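Local coordinates for protein glucose-6-phosphate isomerase (Plasmodium falciparum, PDB 3QKI) that probably catalyses the interconversion of alpha-D-glucose 6-phosphate and beta-D-fructose 6-phosphate, the second step of glycolysis, at residues A[279-289]-A[295-305]; A[479-489]-A[502-511]. One frame throughout, in Å; residues are numbered along the deposited sequence.

Contact 1: A[279-289]-A[295-305]; sequences SKHMVAVSTNL and FGISRDNVFEF
A284 and V302 pair in parallel, and V285 pairs with F303 next to them. Three backbone bonds stitch this tight part. A284 N gives to N301 O at 2.8 Å, and A284 O takes F303 N at 2.9 Å. S286 N reaches F303 O by a more bent bond (141°). N301 adds its side chain. Its ND2 meets M282 O at 3.0 Å, almost straight, with the acceptor in the amide plane but ND2 itself above the carbonyl plane. Water 1 also donates to M282 O, so two bonds grip that oxygen. M282 CE sits at the F295 ring edge, near its plane, 3.3 Å from F295 CE2. This is a Met-aromatic contact, with SD 5.3 Å from the centroid. The two strands belong to a beta-alpha-beta unit, joined by helix 289-295, at one border of the five-stranded parallel sheet. On the A284 face, I297 CD1 packs against A284 CB at 3.8 Å. On the other face, with F303, V285 CG1, anti to the backbone N (chi1 174°), meets F305 CD1 at 3.7 Å. The side of L289 and R299 is the one nearer solvent. L289 CD1 lies over one face of the exposed R299 guanidinium, 3.3 Å from NH2. T287 OG1 is hydrogen-bonded to K250 NZ; K250 binds fructose 6-phosphate.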
loop_
_atom_site.group_PDB
_atom_site.type_symbol
_atom_site.label_atom_id
_atom_site.label_comp_id
_atom_site.label_asym_id
_atom_site.label_seq_id
_atom_site.Cartn_x
_atom_site.Cartn_y
_atom_site.Cartn_z
ATOM N N SER A 279 -1.216 -35.621 -6.835
ATOM C CA SER A 279 -2.631 -35.241 -6.901
ATOM C C SER A 279 -3.239 -34.994 -5.518
ATOM O O SER A 279 -4.233 -34.270 -5.415
ATOM C CB SER A 279 -3.453 -36.267 -7.683
ATOM O OG SER A 279 -3.680 -37.444 -6.930
ATOM N N LYS A 280 -2.651 -35.574 -4.444
ATOM C CA LYS A 280 -3.162 -35.342 -3.090
ATOM C C LYS A 280 -2.767 -33.931 -2.625
ATOM O O LYS A 280 -3.459 -33.359 -1.785
ATOM C CB LYS A 280 -2.604 -36.352 -2.084
ATOM C CG LYS A 280 -2.982 -37.782 -2.328
ATOM C CD LYS A 280 -2.248 -38.647 -1.348
ATOM C CE LYS A 280 -2.455 -40.112 -1.617
ATOM N NZ LYS A 280 -1.625 -40.936 -0.700
ATOM N N HIS A 281 -1.676 -33.371 -3.193
ATOM C CA HIS A 281 -1.109 -32.064 -2.828
ATOM C C HIS A 281 -1.545 -30.878 -3.720
ATOM O O HIS A 281 -1.079 -29.746 -3.517
ATOM C CB HIS A 281 0.429 -32.175 -2.784
ATOM C CG HIS A 281 0.918 -32.980 -1.607
ATOM N ND1 HIS A 281 1.579 -32.385 -0.548
ATOM C CD2 HIS A 281 0.813 -34.307 -1.357
ATOM C CE1 HIS A 281 1.848 -33.363 0.308
ATOM N NE2 HIS A 281 1.422 -34.538 -0.144
ATOM N N MET A 282 -2.386 -31.136 -4.722
ATOM C CA MET A 282 -2.816 -30.110 -5.672
ATOM C C MET A 282 -4.307 -29.995 -5.811
ATOM O O MET A 282 -5.012 -30.995 -5.965
ATOM C CB MET A 282 -2.210 -30.372 -7.055
ATOM C CG MET A 282 -0.708 -30.504 -7.039
ATOM S SD MET A 282 -0.030 -30.541 -8.689
ATOM C CE MET A 282 0.598 -28.919 -8.771
ATOM N N VAL A 283 -4.796 -28.759 -5.741
ATOM C CA VAL A 283 -6.195 -28.441 -5.964
ATOM C C VAL A 283 -6.345 -27.279 -6.953
ATOM O O VAL A 283 -5.425 -26.451 -7.096
ATOM C CB VAL A 283 -7.137 -28.405 -4.726
ATOM C CG1 VAL A 283 -6.516 -29.041 -3.503
ATOM C CG2 VAL A 283 -7.657 -27.025 -4.416
ATOM N N ALA A 284 -7.462 -27.252 -7.691
ATOM C CA ALA A 284 -7.687 -26.144 -8.605
ATOM C C ALA A 284 -9.013 -25.488 -8.360
ATOM O O ALA A 284 -9.981 -26.147 -7.999
ATOM C CB ALA A 284 -7.607 -26.620 -10.050
ATOM N N VAL A 285 -9.069 -24.174 -8.569
ATOM C CA VAL A 285 -10.313 -23.427 -8.524
ATOM C C VAL A 285 -10.370 -22.916 -9.945
ATOM O O VAL A 285 -9.577 -22.042 -10.322
ATOM C CB VAL A 285 -10.377 -22.313 -7.455
ATOM C CG1 VAL A 285 -11.660 -21.510 -7.601
ATOM C CG2 VAL A 285 -10.280 -22.906 -6.043
ATOM N N SER A 286 -11.198 -23.589 -10.779
ATOM C CA SER A 286 -11.260 -23.350 -12.221
ATOM C C SER A 286 -12.488 -24.035 -12.844
ATOM O O SER A 286 -13.128 -24.875 -12.205
ATOM C CB SER A 286 -10.030 -23.982 -12.878
ATOM O OG SER A 286 -9.944 -23.736 -14.271
ATOM N N THR A 287 -12.749 -23.754 -14.141
ATOM C CA THR A 287 -13.832 -24.462 -14.863
ATOM C C THR A 287 -13.257 -25.198 -16.041
ATOM O O THR A 287 -13.977 -25.941 -16.723
ATOM C CB THR A 287 -14.929 -23.513 -15.287
ATOM O OG1 THR A 287 -14.334 -22.454 -16.037
ATOM C CG2 THR A 287 -15.673 -22.970 -14.101
ATOM N N ASN A 288 -11.965 -24.993 -16.299
ATOM C CA ASN A 288 -11.372 -25.683 -17.427
ATOM C C ASN A 288 -10.959 -27.081 -16.982
ATOM O O ASN A 288 -9.807 -27.309 -16.595
ATOM C CB ASN A 288 -10.220 -24.900 -18.005
ATOM C CG ASN A 288 -9.783 -25.434 -19.346
ATOM O OD1 ASN A 288 -9.880 -26.641 -19.639
ATOM N ND2 ASN A 288 -9.290 -24.547 -20.181
ATOM N N LEU A 289 -11.908 -28.020 -17.041
ATOM C CA LEU A 289 -11.683 -29.388 -16.604
ATOM C C LEU A 289 -10.685 -30.147 -17.454
ATOM O O LEU A 289 -9.973 -31.004 -16.933
ATOM C CB LEU A 289 -13.004 -30.145 -16.400
ATOM C CG LEU A 289 -13.985 -29.531 -15.386
ATOM C CD1 LEU A 289 -15.297 -30.236 -15.404
ATOM C CD2 LEU A 289 -13.423 -29.555 -13.980
ATOM N N PHE A 295 -3.013 -31.080 -16.140
ATOM C CA PHE A 295 -2.092 -30.638 -15.101
ATOM C C PHE A 295 -1.849 -31.748 -14.068
ATOM O O PHE A 295 -0.870 -31.696 -13.324
ATOM C CB PHE A 295 -2.624 -29.348 -14.428
ATOM C CG PHE A 295 -1.538 -28.522 -13.778
ATOM C CD1 PHE A 295 -0.794 -27.616 -14.522
ATOM C CD2 PHE A 295 -1.235 -28.682 -12.431
ATOM C CE1 PHE A 295 0.235 -26.873 -13.925
ATOM C CE2 PHE A 295 -0.184 -27.970 -11.849
ATOM C CZ PHE A 295 0.532 -27.060 -12.596
ATOM N N GLY A 296 -2.732 -32.744 -14.034
ATOM C CA GLY A 296 -2.609 -33.850 -13.097
ATOM C C GLY A 296 -3.406 -33.641 -11.827
ATOM O O GLY A 296 -3.145 -34.300 -10.822
ATOM N N ILE A 297 -4.416 -32.756 -11.872
ATOM C CA ILE A 297 -5.299 -32.509 -10.748
ATOM C C ILE A 297 -6.488 -33.473 -10.841
ATOM O O ILE A 297 -7.092 -33.609 -11.900
ATOM C CB ILE A 297 -5.705 -31.017 -10.680
ATOM C CG1 ILE A 297 -4.447 -30.154 -10.364
ATOM C CG2 ILE A 297 -6.801 -30.771 -9.624
ATOM C CD1 ILE A 297 -4.561 -28.755 -10.758
ATOM N N SER A 298 -6.786 -34.171 -9.747
ATOM C CA SER A 298 -7.908 -35.099 -9.681
ATOM C C SER A 298 -9.251 -34.340 -9.783
ATOM O O SER A 298 -9.324 -33.170 -9.432
ATOM C CB SER A 298 -7.803 -35.926 -8.406
ATOM O OG SER A 298 -9.067 -36.321 -7.893
ATOM N N ARG A 299 -10.301 -34.997 -10.290
ATOM C CA ARG A 299 -11.632 -34.388 -10.451
ATOM C C ARG A 299 -12.295 -33.956 -9.193
ATOM O O ARG A 299 -13.066 -32.990 -9.206
ATOM C CB ARG A 299 -12.573 -35.288 -11.271
ATOM C CG ARG A 299 -12.134 -35.418 -12.725
ATOM C CD ARG A 299 -12.004 -34.047 -13.374
ATOM N NE ARG A 299 -12.839 -33.918 -14.555
ATOM C CZ ARG A 299 -14.126 -33.600 -14.548
ATOM N NH1 ARG A 299 -14.752 -33.353 -13.401
ATOM N NH2 ARG A 299 -14.801 -33.535 -15.680
ATOM N N ASP A 300 -12.008 -34.649 -8.094
ATOM C CA ASP A 300 -12.561 -34.281 -6.798
ATOM C C ASP A 300 -11.880 -33.038 -6.261
ATOM O O ASP A 300 -12.344 -32.471 -5.270
ATOM C CB ASP A 300 -12.353 -35.420 -5.801
ATOM C CG ASP A 300 -13.204 -36.644 -6.061
ATOM O OD1 ASP A 300 -12.939 -37.697 -5.422
ATOM O OD2 ASP A 300 -14.144 -36.553 -6.899
ATOM N N ASN A 301 -10.749 -32.644 -6.888
ATOM C CA ASN A 301 -9.928 -31.528 -6.420
ATOM C C ASN A 301 -10.094 -30.231 -7.248
ATOM O O ASN A 301 -9.302 -29.287 -7.111
ATOM C CB ASN A 301 -8.458 -31.991 -6.291
ATOM C CG ASN A 301 -8.196 -32.829 -5.051
ATOM O OD1 ASN A 301 -9.096 -33.441 -4.468
ATOM N ND2 ASN A 301 -6.990 -32.757 -4.537
ATOM N N VAL A 302 -11.158 -30.174 -8.048
ATOM C CA VAL A 302 -11.472 -29.009 -8.872
ATOM C C VAL A 302 -12.767 -28.405 -8.380
ATOM O O VAL A 302 -13.811 -29.073 -8.350
ATOM C CB VAL A 302 -11.492 -29.265 -10.397
ATOM C CG1 VAL A 302 -11.689 -27.958 -11.158
ATOM C CG2 VAL A 302 -10.216 -29.953 -10.855
ATOM N N PHE A 303 -12.685 -27.139 -7.960
ATOM C CA PHE A 303 -13.809 -26.397 -7.396
ATOM C C PHE A 303 -14.231 -25.319 -8.396
ATOM O O PHE A 303 -13.420 -24.521 -8.854
ATOM C CB PHE A 303 -13.417 -25.825 -6.032
ATOM C CG PHE A 303 -13.103 -26.911 -5.017
ATOM C CD1 PHE A 303 -11.865 -27.549 -5.010
ATOM C CD2 PHE A 303 -14.065 -27.337 -4.116
ATOM C CE1 PHE A 303 -11.583 -28.543 -4.076
ATOM C CE2 PHE A 303 -13.781 -28.350 -3.195
ATOM C CZ PHE A 303 -12.548 -28.946 -3.183
ATOM N N GLU A 304 -15.478 -25.362 -8.798
ATOM C CA GLU A 304 -15.967 -24.464 -9.819
ATOM C C GLU A 304 -16.497 -23.117 -9.318
ATOM O O GLU A 304 -16.851 -22.940 -8.152
ATOM C CB GLU A 304 -16.966 -25.211 -10.756
ATOM C CG GLU A 304 -18.440 -25.019 -10.460
ATOM C CD GLU A 304 -19.416 -25.982 -11.113
ATOM O OE1 GLU A 304 -20.179 -25.546 -12.005
ATOM O OE2 GLU A 304 -19.487 -27.149 -10.659
ATOM N N PHE A 305 -16.489 -22.160 -10.233
ATOM C CA PHE A 305 -17.079 -20.836 -10.119
ATOM C C PHE A 305 -17.614 -20.446 -11.498
ATOM O O PHE A 305 -17.447 -21.221 -12.437
ATOM C CB PHE A 305 -16.207 -19.813 -9.379
ATOM C CG PHE A 305 -14.971 -19.283 -10.056
ATOM C CD1 PHE A 305 -13.862 -20.098 -10.250
ATOM C CD2 PHE A 305 -14.849 -17.931 -10.344
ATOM C CE1 PHE A 305 -12.690 -19.588 -10.798
ATOM C CE2 PHE A 305 -13.674 -17.418 -10.887
ATOM C CZ PHE A 305 -12.600 -18.251 -11.114
HETATM O O HOH W 1 -5.494 -33.183 -7.501
HETATM O O HOH W 2 -6.204 -33.336 -1.381
#

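Contact 2: A[479-489]-A[502-511]; sequences LAIGKTYEQVK and LTHKVFNGNR
K483 and F507 form one antiparallel hydrogen-bonded pair. K483 N gives to F507 O at 2.8 Å. F507 N answers to K483 O at 3.0 Å. Two more backbone bonds hold the end of helix 464-481. A480 O takes N510 N at 2.8 Å, and L479 O takes R511 N at 3.0 Å. Both donors stand well above their carbonyl planes. Water 3 links A480 O to N510 OD1, giving that carbonyl a second donor. At the start of helix 485-495, T484 and Q487 form a capping box. Between the cross-segment bonds the backbones are in contact, G482 CA 3.7 Å from G509 CA.

Apolar contacts dominate along the first turn of helix 485-495. V488 points toward the other segment, and its two methyls divide the work. CG1, anti to the backbone N (chi1 166°), meets L502 CB at 3.8 Å, and V488 CG2 meets V506 CG2 at 4.2 Å. The Y485 ring takes V506 CG2 at its edge, while its CE1 approaches L502 CB at 3.8 Å.

Charged ends leave the contact. K483 forms a salt bridge with E491, R511 hydrogen-bonds the carbonyl oxygens of I435 and G438, and K505 makes a cation-pi contact with W552 of the second subunit. The loop is thus placed by backbone bonds and packing, while the polar ends of R511 and K505 turn to helix 428-437 with the loop after it and to the second subunit.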
loop_
_atom_site.group_PDB
_atom_site.type_symbol
_atom_site.label_atom_id
_atom_site.label_comp_id
_atom_site.label_asym_id
_atom_site.label_seq_id
_atom_site.Cartn_x
_atom_site.Cartn_y
_atom_site.Cartn_z
ATOM N N LEU A 479 -9.322 16.934 11.237
ATOM C CA LEU A 479 -9.517 17.152 9.802
ATOM C C LEU A 479 -10.710 18.072 9.551
ATOM O O LEU A 479 -10.606 18.998 8.755
ATOM C CB LEU A 479 -9.672 15.816 9.055
ATOM C CG LEU A 479 -8.351 15.022 8.841
ATOM C CD1 LEU A 479 -8.642 13.608 8.336
ATOM C CD2 LEU A 479 -7.414 15.752 7.893
ATOM N N ALA A 480 -11.812 17.849 10.272
ATOM C CA ALA A 480 -13.035 18.638 10.124
ATOM C C ALA A 480 -12.868 20.082 10.622
ATOM O O ALA A 480 -13.134 21.004 9.861
ATOM C CB ALA A 480 -14.197 17.951 10.838
ATOM N N ILE A 481 -12.384 20.270 11.864
ATOM C CA ILE A 481 -12.289 21.576 12.542
ATOM C C ILE A 481 -11.060 22.441 12.270
ATOM O O ILE A 481 -11.159 23.667 12.278
ATOM C CB ILE A 481 -12.660 21.461 14.068
ATOM C CG1 ILE A 481 -11.488 20.895 14.902
ATOM C CG2 ILE A 481 -13.968 20.635 14.271
ATOM C CD1 ILE A 481 -11.577 21.088 16.425
ATOM N N GLY A 482 -9.906 21.814 12.070
ATOM C CA GLY A 482 -8.677 22.550 11.841
ATOM C C GLY A 482 -8.292 23.414 13.034
ATOM O O GLY A 482 -8.702 23.147 14.168
ATOM N N LYS A 483 -7.480 24.429 12.792
ATOM C CA LYS A 483 -6.992 25.349 13.807
ATOM C C LYS A 483 -6.641 26.656 13.094
ATOM O O LYS A 483 -5.710 26.697 12.292
ATOM C CB LYS A 483 -5.777 24.754 14.517
ATOM C CG LYS A 483 -5.188 25.694 15.572
ATOM C CD LYS A 483 -4.026 25.061 16.290
ATOM C CE LYS A 483 -4.417 24.712 17.691
ATOM N NZ LYS A 483 -4.490 25.913 18.560
ATOM N N THR A 484 -7.405 27.717 13.380
ATOM C CA THR A 484 -7.261 29.015 12.716
ATOM C C THR A 484 -5.984 29.746 13.078
ATOM O O THR A 484 -5.362 29.449 14.100
ATOM C CB THR A 484 -8.456 29.917 13.035
ATOM O OG1 THR A 484 -8.361 30.352 14.388
ATOM C CG2 THR A 484 -9.826 29.238 12.790
ATOM N N TYR A 485 -5.629 30.739 12.270
ATOM C CA TYR A 485 -4.471 31.592 12.537
ATOM C C TYR A 485 -4.587 32.237 13.912
ATOM O O TYR A 485 -3.588 32.312 14.624
ATOM C CB TYR A 485 -4.325 32.662 11.450
ATOM C CG TYR A 485 -3.117 33.541 11.652
ATOM C CD1 TYR A 485 -1.848 33.111 11.272
ATOM C CD2 TYR A 485 -3.234 34.795 12.254
ATOM C CE1 TYR A 485 -0.723 33.911 11.472
ATOM C CE2 TYR A 485 -2.109 35.605 12.467
ATOM C CZ TYR A 485 -0.861 35.167 12.050
ATOM O OH TYR A 485 0.247 35.961 12.245
ATOM N N GLU A 486 -5.799 32.689 14.299
ATOM C CA GLU A 486 -5.965 33.294 15.627
ATOM C C GLU A 486 -5.769 32.313 16.786
ATOM O O GLU A 486 -5.263 32.732 17.834
ATOM C CB GLU A 486 -7.262 34.104 15.752
ATOM C CG GLU A 486 -7.210 35.453 15.023
ATOM C CD GLU A 486 -6.110 36.420 15.440
ATOM O OE1 GLU A 486 -5.871 36.575 16.657
ATOM O OE2 GLU A 486 -5.476 37.021 14.546
ATOM N N GLN A 487 -6.134 31.008 16.604
ATOM C CA GLN A 487 -5.923 29.981 17.647
ATOM C C GLN A 487 -4.409 29.709 17.777
ATOM O O GLN A 487 -3.904 29.546 18.891
ATOM C CB GLN A 487 -6.646 28.665 17.324
ATOM C CG GLN A 487 -8.156 28.735 17.394
ATOM C CD GLN A 487 -8.775 27.489 16.815
ATOM O OE1 GLN A 487 -9.104 27.424 15.630
ATOM N NE2 GLN A 487 -8.886 26.452 17.635
ATOM N N VAL A 488 -3.702 29.680 16.636
ATOM C CA VAL A 488 -2.245 29.511 16.545
ATOM C C VAL A 488 -1.557 30.705 17.260
ATOM O O VAL A 488 -0.645 30.498 18.061
ATOM C CB VAL A 488 -1.802 29.388 15.053
ATOM C CG1 VAL A 488 -0.286 29.548 14.892
ATOM C CG2 VAL A 488 -2.285 28.066 14.442
ATOM N N LYS A 489 -2.033 31.939 16.985
ATOM C CA LYS A 489 -1.507 33.173 17.566
ATOM C C LYS A 489 -1.711 33.189 19.093
ATOM O O LYS A 489 -0.799 33.602 19.824
ATOM C CB LYS A 489 -2.166 34.386 16.898
ATOM C CG LYS A 489 -1.474 35.701 17.166
ATOM C CD LYS A 489 -2.157 36.855 16.440
ATOM C CE LYS A 489 -1.516 38.172 16.820
ATOM N NZ LYS A 489 -2.289 39.342 16.335
ATOM N N LEU A 502 4.094 31.684 12.044
ATOM C CA LEU A 502 2.797 31.143 12.487
ATOM C C LEU A 502 1.885 30.523 11.416
ATOM O O LEU A 502 1.119 29.599 11.717
ATOM C CB LEU A 502 2.041 32.134 13.391
ATOM C CG LEU A 502 2.741 32.556 14.705
ATOM C CD1 LEU A 502 1.821 33.432 15.533
ATOM C CD2 LEU A 502 3.202 31.326 15.541
ATOM N N THR A 503 1.992 30.998 10.176
ATOM C CA THR A 503 1.227 30.507 9.019
ATOM C C THR A 503 1.453 28.996 8.800
ATOM O O THR A 503 0.517 28.285 8.458
ATOM C CB THR A 503 1.590 31.315 7.764
ATOM O OG1 THR A 503 3.010 31.423 7.653
ATOM C CG2 THR A 503 0.952 32.686 7.748
ATOM N N HIS A 504 2.696 28.516 9.050
ATOM C CA HIS A 504 3.106 27.109 8.945
ATOM C C HIS A 504 2.335 26.184 9.899
ATOM O O HIS A 504 2.286 24.985 9.679
ATOM C CB HIS A 504 4.623 27.005 9.208
ATOM C CG HIS A 504 5.437 27.705 8.172
ATOM N ND1 HIS A 504 5.840 27.062 7.020
ATOM C CD2 HIS A 504 5.895 28.982 8.141
ATOM C CE1 HIS A 504 6.515 27.969 6.320
ATOM N NE2 HIS A 504 6.574 29.132 6.957
ATOM N N LYS A 505 1.731 26.744 10.949
ATOM C CA LYS A 505 1.026 25.982 11.970
ATOM C C LYS A 505 -0.511 26.002 11.839
ATOM O O LYS A 505 -1.210 25.390 12.660
ATOM C CB LYS A 505 1.460 26.469 13.353
ATOM C CG LYS A 505 2.901 26.116 13.689
ATOM C CD LYS A 505 3.147 26.415 15.161
ATOM C CE LYS A 505 4.554 26.117 15.566
ATOM N NZ LYS A 505 4.806 26.486 16.983
ATOM N N VAL A 506 -1.028 26.671 10.797
ATOM C CA VAL A 506 -2.473 26.774 10.558
ATOM C C VAL A 506 -2.997 25.477 9.943
ATOM O O VAL A 506 -2.347 24.899 9.073
ATOM C CB VAL A 506 -2.796 28.040 9.692
ATOM C CG1 VAL A 506 -4.236 28.044 9.153
ATOM C CG2 VAL A 506 -2.503 29.324 10.477
ATOM N N PHE A 507 -4.174 25.036 10.390
ATOM C CA PHE A 507 -4.866 23.873 9.835
ATOM C C PHE A 507 -6.188 24.390 9.305
ATOM O O PHE A 507 -7.048 24.743 10.094
ATOM C CB PHE A 507 -5.117 22.793 10.897
ATOM C CG PHE A 507 -3.889 22.078 11.382
ATOM C CD1 PHE A 507 -3.645 20.760 11.014
ATOM C CD2 PHE A 507 -2.991 22.706 12.254
ATOM C CE1 PHE A 507 -2.520 20.087 11.494
ATOM C CE2 PHE A 507 -1.851 22.040 12.706
ATOM C CZ PHE A 507 -1.630 20.729 12.343
ATOM N N ASN A 508 -6.337 24.483 7.980
ATOM C CA ASN A 508 -7.554 25.005 7.366
ATOM C C ASN A 508 -8.841 24.244 7.652
ATOM O O ASN A 508 -9.911 24.853 7.630
ATOM C CB ASN A 508 -7.359 25.322 5.882
ATOM C CG ASN A 508 -6.254 26.320 5.621
ATOM O OD1 ASN A 508 -6.078 27.311 6.334
ATOM N ND2 ASN A 508 -5.476 26.077 4.587
ATOM N N GLY A 509 -8.746 22.961 8.013
ATOM C CA GLY A 509 -9.933 22.181 8.342
ATOM C C GLY A 509 -10.819 21.960 7.126
ATOM O O GLY A 509 -10.354 22.114 5.986
ATOM N N ASN A 510 -12.100 21.613 7.353
ATOM C CA ASN A 510 -13.076 21.291 6.290
ATOM C C ASN A 510 -12.613 20.109 5.422
ATOM O O ASN A 510 -12.990 20.020 4.255
ATOM C CB ASN A 510 -13.398 22.521 5.429
ATOM C CG ASN A 510 -14.169 23.566 6.174
ATOM O OD1 ASN A 510 -14.988 23.266 7.037
ATOM N ND2 ASN A 510 -13.955 24.811 5.816
ATOM N N ARG A 511 -11.769 19.218 6.007
ATOM C CA ARG A 511 -11.238 18.032 5.355
ATOM C C ARG A 511 -12.170 16.895 5.736
ATOM O O ARG A 511 -12.368 16.629 6.921
ATOM C CB ARG A 511 -9.758 17.817 5.714
ATOM C CG ARG A 511 -8.904 18.835 4.938
ATOM C CD ARG A 511 -7.559 19.118 5.540
ATOM N NE ARG A 511 -6.916 20.222 4.814
ATOM C CZ ARG A 511 -6.016 20.072 3.854
ATOM N NH1 ARG A 511 -5.529 21.131 3.224
ATOM N NH2 ARG A 511 -5.609 18.858 3.498
HETATM O O HOH W 3 -14.533 23.493 9.813
#

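Contacts 1 and 2 lie on opposite sides of the chain's centre, with nearest atoms about 37 Å apart. They share no secondary-structure element. Both are partly buried. Contact 1 joins neighbouring strands of the parallel sheet, and several hydrophobic side chains pack there against helices 135-154 and 318-328. Contact 2 ties two helix ends to the loop before strand 513-518 of the mixed sheet. Backbone bonding serves each, in a parallel pairing at 279-289/295-305 and a single antiparallel bridge at 479-489/502-511. Contact 1 comes near the fructose 6-phosphate site, whereas contact 2 lies away from it. Only contact 2 also touches the second subunit.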